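Local coordinates for protein 2-oxoglutarate dehydrogenase E3 component (Thermus thermophilus, PDB 2YQU) that probably catalyses the NAD+-dependent reoxidation of protein-bound dihydrolipoyl groups, working through FAD and a redox-active disulfide, at residues T292-P295 / H296-A299; G329-Y333 / Q334-S338; P264-G268 / L269-N273; T39-V43 / G44-S48. One frame throughout, in Å; residues are numbered along the deposited sequence.

Interaction 1 of 4, residues T292-P295 / H296-A299; sequences TRVP and HIYA
Val294 and Ile297 close a type I beta turn, an example of a chain folding back just before it joins a sheet. Ile297 N donates to Val294 O at 2.9 Å from above the carbonyl plane, and Val294 CG1 packs against Ile297 CD1 at 3.7 Å. Chi1 of 176° swings that CG1 beside its own carbonyl carbon, where it also comes within 3.4 Å of His296 CE1, the two side chains lying side by side. Thr292 N adds a nearly straight bond to Ile297 O (2.9 Å, 162°), and Thr292 OG1, 2.8 Å from the same oxygen, has a single proton that could serve it or Val294 O. Replacing Ile297 by an alanine would probably open a gap beside Val294 CG1. The other part of the turn is looser: Pro295 is exposed, and a water joins Pro295 O to Tyr298 OH, which also bonds His323. Strand 297-299 forms one margin of the five-stranded parallel sheet within this chain; Tyr298 bonds Ile133 and Ile135 of the adjacent strand 133-135 through the backbone, while its ring packs on Ala320 and Met324 of helix 310-326.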
# COMPACT_ATOMS: atom_id res chain seq x y z
N THR A 292 17.26 11.50 -30.24
CA THR A 292 16.63 12.06 -31.43
C THR A 292 17.47 11.63 -32.63
O THR A 292 18.44 10.86 -32.48
CB THR A 292 16.58 13.60 -31.37
OG1 THR A 292 17.91 14.14 -31.39
CG2 THR A 292 15.97 14.11 -30.06
N ARG A 293 17.13 12.14 -33.81
CA ARG A 293 17.89 11.83 -35.01
C ARG A 293 19.29 12.46 -34.99
O ARG A 293 20.16 12.04 -35.75
CB ARG A 293 17.10 12.24 -36.26
CG ARG A 293 17.00 13.73 -36.51
CD ARG A 293 16.35 14.06 -37.85
NE ARG A 293 15.73 15.38 -37.86
CZ ARG A 293 14.78 15.77 -38.71
NH1 ARG A 293 14.30 17.01 -38.64
NH2 ARG A 293 14.29 14.93 -39.62
N VAL A 294 19.49 13.47 -34.14
CA VAL A 294 20.82 14.00 -33.86
C VAL A 294 21.34 13.27 -32.63
O VAL A 294 20.84 13.50 -31.53
CB VAL A 294 20.78 15.52 -33.63
CG1 VAL A 294 22.15 16.04 -33.24
CG2 VAL A 294 20.26 16.23 -34.87
N PRO A 295 22.33 12.39 -32.80
CA PRO A 295 22.65 11.37 -31.79
C PRO A 295 23.03 11.84 -30.38
O PRO A 295 22.80 11.10 -29.44
CB PRO A 295 23.84 10.61 -32.42
CG PRO A 295 23.82 10.95 -33.85
CD PRO A 295 23.23 12.31 -33.96
N HIS A 296 23.61 13.03 -30.24
CA HIS A 296 23.98 13.57 -28.92
C HIS A 296 22.85 14.38 -28.27
O HIS A 296 23.04 14.96 -27.19
CB HIS A 296 25.24 14.44 -29.02
CG HIS A 296 25.05 15.71 -29.79
ND1 HIS A 296 25.21 15.77 -31.16
CD2 HIS A 296 24.68 16.95 -29.40
CE1 HIS A 296 24.96 17.01 -31.57
NE2 HIS A 296 24.64 17.74 -30.52
N ILE A 297 21.70 14.47 -28.93
CA ILE A 297 20.53 15.14 -28.37
C ILE A 297 19.49 14.09 -28.08
O ILE A 297 19.09 13.35 -28.97
CB ILE A 297 19.97 16.18 -29.33
CG1 ILE A 297 21.05 17.18 -29.72
CG2 ILE A 297 18.82 16.93 -28.65
CD1 ILE A 297 20.57 18.24 -30.66
N TYR A 298 19.07 14.03 -26.82
CA TYR A 298 18.09 13.08 -26.35
C TYR A 298 16.81 13.83 -26.00
O TYR A 298 16.83 15.03 -25.78
CB TYR A 298 18.59 12.37 -25.11
CG TYR A 298 19.78 11.44 -25.30
CD1 TYR A 298 21.03 11.93 -25.67
CD2 TYR A 298 19.66 10.08 -25.05
CE1 TYR A 298 22.12 11.07 -25.82
CE2 TYR A 298 20.74 9.22 -25.20
CZ TYR A 298 21.97 9.72 -25.58
OH TYR A 298 23.04 8.85 -25.72
N ALA A 299 15.69 13.11 -25.94
CA ALA A 299 14.42 13.70 -25.49
C ALA A 299 13.64 12.69 -24.67
O ALA A 299 13.67 11.50 -24.95
CB ALA A 299 13.61 14.15 -26.68
O HOH W 1 24.44 9.52 -27.92

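Interaction 2 of 4, residues G329-Y333 / Q334-S338; sequences GHVDY and QAIPS
Asp332 O accepts from Ala335 N at 3.2 Å, the donor standing well above the carbonyl plane, and a weak bond from Ile336 N to Tyr333 O follows, together winding a short 3-10 turn. The side chain of Asp332 reinforces its start. With CG anti to the backbone N (chi1 -173°), the carboxylate folds forward over the turn: OD1 reaches Gln334 N at 3.2 Å in a weak, bent bond (128°), closing an Asx turn, while OD2 rests 3.7 Å from Ala335 CB. A leucine in place of Asp332 would probably leave Gln334 N without this side-chain acceptor and the opening of the turn less firmly defined. The apolar work falls to three other residues. Val331 CG1 sits over the centre of one face of the Tyr333 ring, 3.7 Å above its plane, and the same methyl meets Ile336 CD1 at 3.9 Å. Tyr333 and Ile336 run alongside each other, with Tyr333 CD1 3.9 Å from Ile336 CD1. At its far end Tyr333 OH bonds Glu316 and Arg305. Ile336 also packs on His311 and on Pro431 of the second subunit. The arrangement is a 3-10 turn, opened by an Asx turn, in the link between domains: it leads from helix 310-326 into strand 338-340, the first strand of the antiparallel sheet in the dimerisation domain of this disulfide oxidoreductase family.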
# COMPACT_ATOMS: atom_id res chain seq x y z
N GLY A 329 21.18 1.74 -21.97
CA GLY A 329 20.09 2.16 -21.10
C GLY A 329 18.81 1.46 -21.51
O GLY A 329 18.74 0.86 -22.60
N HIS A 330 17.80 1.53 -20.66
CA HIS A 330 16.55 0.83 -20.95
C HIS A 330 15.48 1.19 -19.93
O HIS A 330 15.75 1.33 -18.74
CB HIS A 330 16.81 -0.69 -20.98
CG HIS A 330 15.57 -1.53 -20.89
ND1 HIS A 330 14.94 -2.03 -22.01
CD2 HIS A 330 14.87 -1.98 -19.83
CE1 HIS A 330 13.89 -2.75 -21.63
NE2 HIS A 330 13.83 -2.74 -20.31
N VAL A 331 14.26 1.39 -20.42
CA VAL A 331 13.10 1.58 -19.58
C VAL A 331 12.17 0.40 -19.80
O VAL A 331 11.90 0.02 -20.94
CB VAL A 331 12.34 2.87 -19.93
CG1 VAL A 331 11.08 3.00 -19.06
CG2 VAL A 331 13.26 4.08 -19.76
N ASP A 332 11.68 -0.18 -18.72
CA ASP A 332 10.69 -1.23 -18.81
C ASP A 332 9.32 -0.59 -18.79
O ASP A 332 8.76 -0.38 -17.72
CB ASP A 332 10.84 -2.22 -17.67
CG ASP A 332 9.93 -3.41 -17.83
OD1 ASP A 332 9.11 -3.42 -18.79
OD2 ASP A 332 9.98 -4.40 -17.07
N TYR A 333 8.79 -0.28 -19.97
CA TYR A 333 7.48 0.38 -20.07
C TYR A 333 6.34 -0.48 -19.52
O TYR A 333 5.34 0.05 -19.03
CB TYR A 333 7.20 0.82 -21.51
CG TYR A 333 8.14 1.93 -21.93
CD1 TYR A 333 7.95 3.23 -21.48
CD2 TYR A 333 9.25 1.66 -22.71
CE1 TYR A 333 8.84 4.24 -21.82
CE2 TYR A 333 10.15 2.68 -23.07
CZ TYR A 333 9.93 3.96 -22.61
OH TYR A 333 10.80 4.97 -22.94
N GLN A 334 6.50 -1.80 -19.56
CA GLN A 334 5.48 -2.73 -19.05
C GLN A 334 5.36 -2.78 -17.53
O GLN A 334 4.40 -3.36 -16.99
CB GLN A 334 5.76 -4.14 -19.57
CG GLN A 334 5.73 -4.24 -21.08
CD GLN A 334 4.48 -3.64 -21.65
OE1 GLN A 334 3.38 -4.15 -21.41
NE2 GLN A 334 4.62 -2.54 -22.38
N ALA A 335 6.33 -2.20 -16.83
CA ALA A 335 6.32 -2.18 -15.37
C ALA A 335 5.95 -0.81 -14.79
O ALA A 335 6.05 -0.61 -13.59
CB ALA A 335 7.67 -2.63 -14.84
N ILE A 336 5.55 0.12 -15.66
CA ILE A 336 5.19 1.47 -15.24
C ILE A 336 3.70 1.54 -14.93
O ILE A 336 2.88 1.42 -15.85
CB ILE A 336 5.54 2.50 -16.35
CG1 ILE A 336 7.06 2.60 -16.49
CG2 ILE A 336 4.93 3.86 -16.05
CD1 ILE A 336 7.53 3.54 -17.61
N PRO A 337 3.34 1.74 -13.67
CA PRO A 337 1.92 1.87 -13.30
C PRO A 337 1.33 3.22 -13.68
O PRO A 337 2.03 4.23 -13.71
CB PRO A 337 1.94 1.74 -11.79
CG PRO A 337 3.26 2.24 -11.39
CD PRO A 337 4.21 1.86 -12.48
N SER A 338 0.04 3.20 -13.98
CA SER A 338 -0.73 4.42 -14.17
C SER A 338 -1.85 4.38 -13.14
O SER A 338 -2.59 3.40 -13.07
CB SER A 338 -1.27 4.49 -15.59
OG SER A 338 -2.06 5.66 -15.76
O HOH W 2 2.69 -0.39 -17.77

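Interaction 3 of 4, residues P264-G268 / L269-N273; sequences PYTEG and LSLEN. With FAD (flavin-adenine dinucleotide), chain D.
Thr266 and Leu269 are the ends of a type II beta turn in the loop that follows strand 262-264, beside the adenine end of the FAD. Leu269 N donates to Thr266 O (3.3 Å, 151°) from above the carbonyl plane, and Gly268 takes the positive phi (79°) usual at the third position of such a turn. Leu269 illustrates how one side chain can serve both the turn and a cofactor pocket. Its CB lies beside the closing bond, 3.3 Å from Thr266 O. Chi1 of -164° sets CG away from the backbone N, and the two methyls then part company: CD2 looks back to Thr266 CB at 4.3 Å, whereas CD1 approaches the exocyclic amine N6A of FAD at 3.9 Å. The leucine is further enclosed by Phe113 and Ile135, and its backbone bonds Phe113. Thr266 has a second apolar neighbour in Leu271, whose side chain crosses it at about a right angle and brings CD1 to 3.9 Å from Thr266 CB. A water accepts from Leu271 N at 3.0 Å and gives a long, weak bond to Thr266 O, linking the turn to the residues beyond it. Just before the turn, Tyr265 also belongs to the FAD pocket, and its carbonyl oxygen accepts from Thr137 OG1. Glu267 N lies over the centre of one face of the Tyr265 ring, while FAD N7A meets the ring edge near its plane, 3.6 Å from Tyr265 CE2.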
# COMPACT_ATOMS: atom_id res chain seq x y z
N PRO A 264 2.53 17.83 -26.24
CA PRO A 264 3.98 18.03 -26.08
C PRO A 264 4.33 19.49 -26.33
O PRO A 264 3.80 20.07 -27.28
CB PRO A 264 4.59 17.12 -27.16
CG PRO A 264 3.55 16.16 -27.54
CD PRO A 264 2.21 16.71 -27.14
N TYR A 265 5.17 20.08 -25.48
CA TYR A 265 5.48 21.50 -25.52
C TYR A 265 6.91 21.76 -26.02
O TYR A 265 7.88 21.36 -25.39
CB TYR A 265 5.29 22.11 -24.12
CG TYR A 265 5.50 23.62 -24.07
CD1 TYR A 265 4.47 24.49 -24.40
CD2 TYR A 265 6.72 24.16 -23.68
CE1 TYR A 265 4.65 25.86 -24.35
CE2 TYR A 265 6.91 25.52 -23.64
CZ TYR A 265 5.87 26.37 -23.96
OH TYR A 265 6.06 27.73 -23.93
N THR A 266 7.02 22.44 -27.16
CA THR A 266 8.31 22.81 -27.72
C THR A 266 8.32 24.27 -28.18
O THR A 266 9.17 24.67 -28.97
CB THR A 266 8.68 21.89 -28.91
OG1 THR A 266 7.66 21.94 -29.91
CG2 THR A 266 8.74 20.42 -28.49
N GLU A 267 7.38 25.07 -27.69
CA GLU A 267 7.28 26.47 -28.10
C GLU A 267 8.54 27.23 -27.69
O GLU A 267 8.99 27.13 -26.56
CB GLU A 267 6.03 27.12 -27.48
CG GLU A 267 5.82 28.58 -27.85
CD GLU A 267 4.63 29.20 -27.13
OE1 GLU A 267 3.63 28.47 -26.90
OE2 GLU A 267 4.69 30.41 -26.79
N GLY A 268 9.10 27.99 -28.63
CA GLY A 268 10.26 28.82 -28.38
C GLY A 268 11.59 28.09 -28.34
O GLY A 268 12.60 28.70 -28.01
N LEU A 269 11.60 26.81 -28.68
CA LEU A 269 12.80 25.98 -28.59
C LEU A 269 13.65 26.05 -29.86
O LEU A 269 14.82 25.68 -29.85
CB LEU A 269 12.38 24.52 -28.30
CG LEU A 269 13.40 23.52 -27.80
CD1 LEU A 269 14.18 24.02 -26.58
CD2 LEU A 269 12.69 22.19 -27.47
N SER A 270 13.06 26.52 -30.96
CA SER A 270 13.71 26.54 -32.27
C SER A 270 14.42 25.22 -32.57
O SER A 270 15.61 25.19 -32.84
CB SER A 270 14.70 27.71 -32.37
OG SER A 270 14.05 28.95 -32.20
N LEU A 271 13.67 24.12 -32.49
CA LEU A 271 14.19 22.78 -32.77
C LEU A 271 14.89 22.69 -34.11
O LEU A 271 15.87 21.95 -34.26
CB LEU A 271 13.05 21.75 -32.75
CG LEU A 271 12.54 21.33 -31.38
CD1 LEU A 271 11.27 20.49 -31.53
CD2 LEU A 271 13.60 20.54 -30.61
N GLU A 272 14.37 23.42 -35.10
CA GLU A 272 14.95 23.47 -36.44
C GLU A 272 16.45 23.83 -36.46
O GLU A 272 17.19 23.34 -37.31
CB GLU A 272 14.14 24.41 -37.35
CG GLU A 272 14.28 25.91 -37.10
CD GLU A 272 13.44 26.45 -35.94
OE1 GLU A 272 13.64 27.62 -35.55
OE2 GLU A 272 12.60 25.71 -35.39
N ASN A 273 16.90 24.67 -35.53
CA ASN A 273 18.31 25.03 -35.44
C ASN A 273 19.21 23.87 -35.00
O ASN A 273 20.41 23.90 -35.22
CB ASN A 273 18.50 26.23 -34.50
CG ASN A 273 17.88 27.51 -35.04
OD1 ASN A 273 17.52 27.59 -36.22
ND2 ASN A 273 17.74 28.50 -34.17
PA FAD D . 7.33 18.85 -17.05
O1A FAD D . 6.18 19.53 -17.68
O2A FAD D . 7.04 18.36 -15.62
O5B FAD D . 8.59 19.84 -17.07
C5B FAD D . 8.88 20.58 -18.24
C4B FAD D . 9.55 21.86 -17.80
O4B FAD D . 10.21 22.42 -18.92
C3B FAD D . 8.55 22.91 -17.31
O3B FAD D . 8.87 23.30 -15.99
C2B FAD D . 8.71 24.07 -18.27
O2B FAD D . 8.64 25.32 -17.62
C1B FAD D . 10.09 23.82 -18.87
N9A FAD D . 10.33 24.31 -20.23
C8A FAD D . 9.62 24.04 -21.37
N7A FAD D . 10.23 24.64 -22.41
C5A FAD D . 11.32 25.29 -21.95
C6A FAD D . 12.30 26.07 -22.57
N6A FAD D . 12.38 26.19 -23.89
N1A FAD D . 13.29 26.59 -21.78
C2A FAD D . 13.36 26.37 -20.43
N3A FAD D . 12.40 25.59 -19.83
C4A FAD D . 11.40 25.08 -20.58
N1 FAD D . 1.71 12.42 -13.40
C2 FAD D . 1.87 11.33 -12.57
O2 FAD D . 2.68 10.44 -12.83
N3 FAD D . 1.10 11.22 -11.43
C4 FAD D . 0.17 12.19 -11.12
O4 FAD D . -0.33 12.14 -10.01
C4X FAD D . 0.00 13.30 -11.94
N5 FAD D . -0.93 14.28 -11.63
C5X FAD D . -1.07 15.38 -12.47
C6 FAD D . -2.01 16.37 -12.16
C7 FAD D . -2.16 17.48 -12.99
C7M FAD D . -3.11 18.57 -12.57
C8 FAD D . -1.38 17.61 -14.13
C8M FAD D . -1.29 18.92 -14.87
C9 FAD D . -0.44 16.62 -14.45
C9A FAD D . -0.29 15.50 -13.63
N10 FAD D . 0.64 14.50 -13.94
C10 FAD D . 0.78 13.41 -13.09
C1' FAD D . 1.43 14.50 -15.23
C2' FAD D . 2.83 15.03 -14.93
O2' FAD D . 2.76 16.35 -14.39
C3' FAD D . 3.74 14.98 -16.15
O3' FAD D . 3.71 13.69 -16.71
C4' FAD D . 5.18 15.30 -15.77
O4' FAD D . 5.26 16.58 -15.19
C5' FAD D . 6.10 15.19 -16.99
O5' FAD D . 7.42 15.57 -16.65
P FAD D . 8.39 16.23 -17.74
O1P FAD D . 9.74 16.42 -17.14
O2P FAD D . 8.34 15.47 -19.06
O3P FAD D . 7.77 17.69 -18.07
O HOH W 3 10.69 24.45 -32.08

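Interaction 4 of 4, residues T39-V43 / G44-S48; sequences TCLRV and GCIPS. With FAD (flavin-adenine dinucleotide), chain D.
The redox-active disulfide that marks this family of flavin-dependent disulfide oxidoreductases is formed here by Cys40 and Cys45, their SG atoms 2.1 Å apart, across the junction of helix 38-43 and helix 45-63. Cys40 SG lies anti to the backbone N (chi1 -175°), reaching across the break to its partner. Cys45 SG in turn approaches the flavin, 3.3 Å from FAD C10, as in relatives where the cysteine nearer the ring exchanges electrons with it. The backbone holds this bridge in place through a nearly straight bond from Ile46 N to Cys40 O (3.1 Å, 173°). Gly44 is the N-cap of the second helix; a CB here would clash with Thr39 O and Cys40 CA. Gly44 O receives both Ser48 N and Ser48 OG. The first helix also grips the cofactor: Thr39 OG1 donates to FAD O1A at 2.7 Å, and the Arg42 chain, bent at its third torsion, brings NH2 to FAD O3B at 2.9 Å. His434 of the second subunit, the predicted proton acceptor, packs against both cysteines. At the start of the second helix Pro47 CD lies 3.4 Å from Leu41 O, a buried carbonyl oxygen with no polar partner in the model.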
# COMPACT_ATOMS: atom_id res chain seq x y z
N THR A 39 5.92 20.76 -14.28
CA THR A 39 4.47 20.71 -14.19
C THR A 39 4.06 19.89 -12.98
O THR A 39 3.16 20.28 -12.23
CB THR A 39 3.88 20.07 -15.47
OG1 THR A 39 4.14 20.91 -16.61
CG2 THR A 39 2.36 19.99 -15.39
N CYS A 40 4.72 18.75 -12.78
CA CYS A 40 4.36 17.81 -11.72
C CYS A 40 4.37 18.46 -10.33
O CYS A 40 3.40 18.38 -9.58
CB CYS A 40 5.31 16.62 -11.72
SG CYS A 40 4.85 15.34 -10.54
N LEU A 41 5.47 19.12 -10.01
CA LEU A 41 5.66 19.69 -8.68
C LEU A 41 4.86 21.00 -8.50
O LEU A 41 4.26 21.21 -7.45
CB LEU A 41 7.14 19.95 -8.42
CG LEU A 41 7.58 19.78 -6.97
CD1 LEU A 41 9.09 19.88 -6.88
CD2 LEU A 41 6.90 20.78 -6.06
N ARG A 42 4.87 21.85 -9.51
CA ARG A 42 4.33 23.20 -9.40
C ARG A 42 2.82 23.26 -9.50
O ARG A 42 2.15 23.95 -8.71
CB ARG A 42 4.95 24.12 -10.46
CG ARG A 42 6.45 24.31 -10.35
CD ARG A 42 7.00 25.32 -11.37
NE ARG A 42 7.12 24.75 -12.72
CZ ARG A 42 6.20 24.84 -13.68
NH1 ARG A 42 5.04 25.47 -13.48
NH2 ARG A 42 6.42 24.27 -14.85
N VAL A 43 2.27 22.55 -10.49
CA VAL A 43 0.85 22.66 -10.86
C VAL A 43 0.23 21.32 -11.24
O VAL A 43 -0.78 21.28 -11.95
CB VAL A 43 0.67 23.64 -12.04
CG1 VAL A 43 1.14 25.04 -11.65
CG2 VAL A 43 1.40 23.15 -13.29
N GLY A 44 0.81 20.22 -10.76
CA GLY A 44 0.43 18.89 -11.21
C GLY A 44 0.24 17.88 -10.09
O GLY A 44 -0.60 18.08 -9.22
N CYS A 45 1.04 16.81 -10.13
CA CYS A 45 0.92 15.68 -9.20
C CYS A 45 0.86 16.12 -7.74
O CYS A 45 0.02 15.66 -6.99
CB CYS A 45 2.11 14.71 -9.35
SG CYS A 45 2.95 14.65 -10.95
N ILE A 46 1.77 17.00 -7.34
CA ILE A 46 1.92 17.32 -5.93
C ILE A 46 0.73 18.13 -5.40
O ILE A 46 0.11 17.69 -4.44
CB ILE A 46 3.28 17.98 -5.65
CG1 ILE A 46 4.41 16.97 -5.93
CG2 ILE A 46 3.35 18.51 -4.23
CD1 ILE A 46 4.32 15.66 -5.12
N PRO A 47 0.40 19.28 -5.98
CA PRO A 47 -0.77 20.01 -5.47
C PRO A 47 -2.08 19.21 -5.60
O PRO A 47 -2.90 19.29 -4.68
CB PRO A 47 -0.80 21.29 -6.31
CG PRO A 47 -0.00 20.96 -7.54
CD PRO A 47 1.06 20.00 -7.09
N SER A 48 -2.24 18.44 -6.67
CA SER A 48 -3.48 17.69 -6.88
C SER A 48 -3.62 16.60 -5.83
O SER A 48 -4.71 16.40 -5.29
CB SER A 48 -3.61 17.13 -8.30
OG SER A 48 -2.51 16.31 -8.65
PA FAD D . 7.33 18.85 -17.05
O1A FAD D . 6.18 19.53 -17.68
O2A FAD D . 7.04 18.36 -15.62
O5B FAD D . 8.59 19.84 -17.07
C5B FAD D . 8.88 20.58 -18.24
C4B FAD D . 9.55 21.86 -17.80
O4B FAD D . 10.21 22.42 -18.92
C3B FAD D . 8.55 22.91 -17.31
O3B FAD D . 8.87 23.30 -15.99
C2B FAD D . 8.71 24.07 -18.27
O2B FAD D . 8.64 25.32 -17.62
C1B FAD D . 10.09 23.82 -18.87
N9A FAD D . 10.33 24.31 -20.23
C8A FAD D . 9.62 24.04 -21.37
N7A FAD D . 10.23 24.64 -22.41
C5A FAD D . 11.32 25.29 -21.95
C6A FAD D . 12.30 26.07 -22.57
N6A FAD D . 12.38 26.19 -23.89
N1A FAD D . 13.29 26.59 -21.78
C2A FAD D . 13.36 26.37 -20.43
N3A FAD D . 12.40 25.59 -19.83
C4A FAD D . 11.40 25.08 -20.58
N1 FAD D . 1.71 12.42 -13.40
C2 FAD D . 1.87 11.33 -12.57
O2 FAD D . 2.68 10.44 -12.83
N3 FAD D . 1.10 11.22 -11.43
C4 FAD D . 0.17 12.19 -11.12
O4 FAD D . -0.33 12.14 -10.01
C4X FAD D . 0.00 13.30 -11.94
N5 FAD D . -0.93 14.28 -11.63
C5X FAD D . -1.07 15.38 -12.47
C6 FAD D . -2.01 16.37 -12.16
C7 FAD D . -2.16 17.48 -12.99
C7M FAD D . -3.11 18.57 -12.57
C8 FAD D . -1.38 17.61 -14.13
C8M FAD D . -1.29 18.92 -14.87
C9 FAD D . -0.44 16.62 -14.45
C9A FAD D . -0.29 15.50 -13.63
N10 FAD D . 0.64 14.50 -13.94
C10 FAD D . 0.78 13.41 -13.09
C1' FAD D . 1.43 14.50 -15.23
C2' FAD D . 2.83 15.03 -14.93
O2' FAD D . 2.76 16.35 -14.39
C3' FAD D . 3.74 14.98 -16.15
O3' FAD D . 3.71 13.69 -16.71
C4' FAD D . 5.18 15.30 -15.77
O4' FAD D . 5.26 16.58 -15.19
C5' FAD D . 6.10 15.19 -16.99
O5' FAD D . 7.42 15.57 -16.65
P FAD D . 8.39 16.23 -17.74
O1P FAD D . 9.74 16.42 -17.14
O2P FAD D . 8.34 15.47 -19.06
O3P FAD D . 7.77 17.69 -18.07

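Interactions 3 and 4 share one FAD: 264-273 touches its adenine, whereas 39-48 spans the adenosine ribose hydroxyl, pyrophosphate and flavin ring, the contact centres lying about 23 Å apart. Interaction 1 does not touch the cofactor, the Ala299 side chain lying about 9 Å from FAD, and its nearest atoms come within about 7 Å of interaction 3; both pack against Ile135, which thus ties the sheet margin to the adenine pocket. Interaction 2 lies about 22 Å from interaction 4, centre to centre, yet both reach the second subunit, through Pro431 and His434 respectively, so the second subunit meets both the interdomain link and the disulfide.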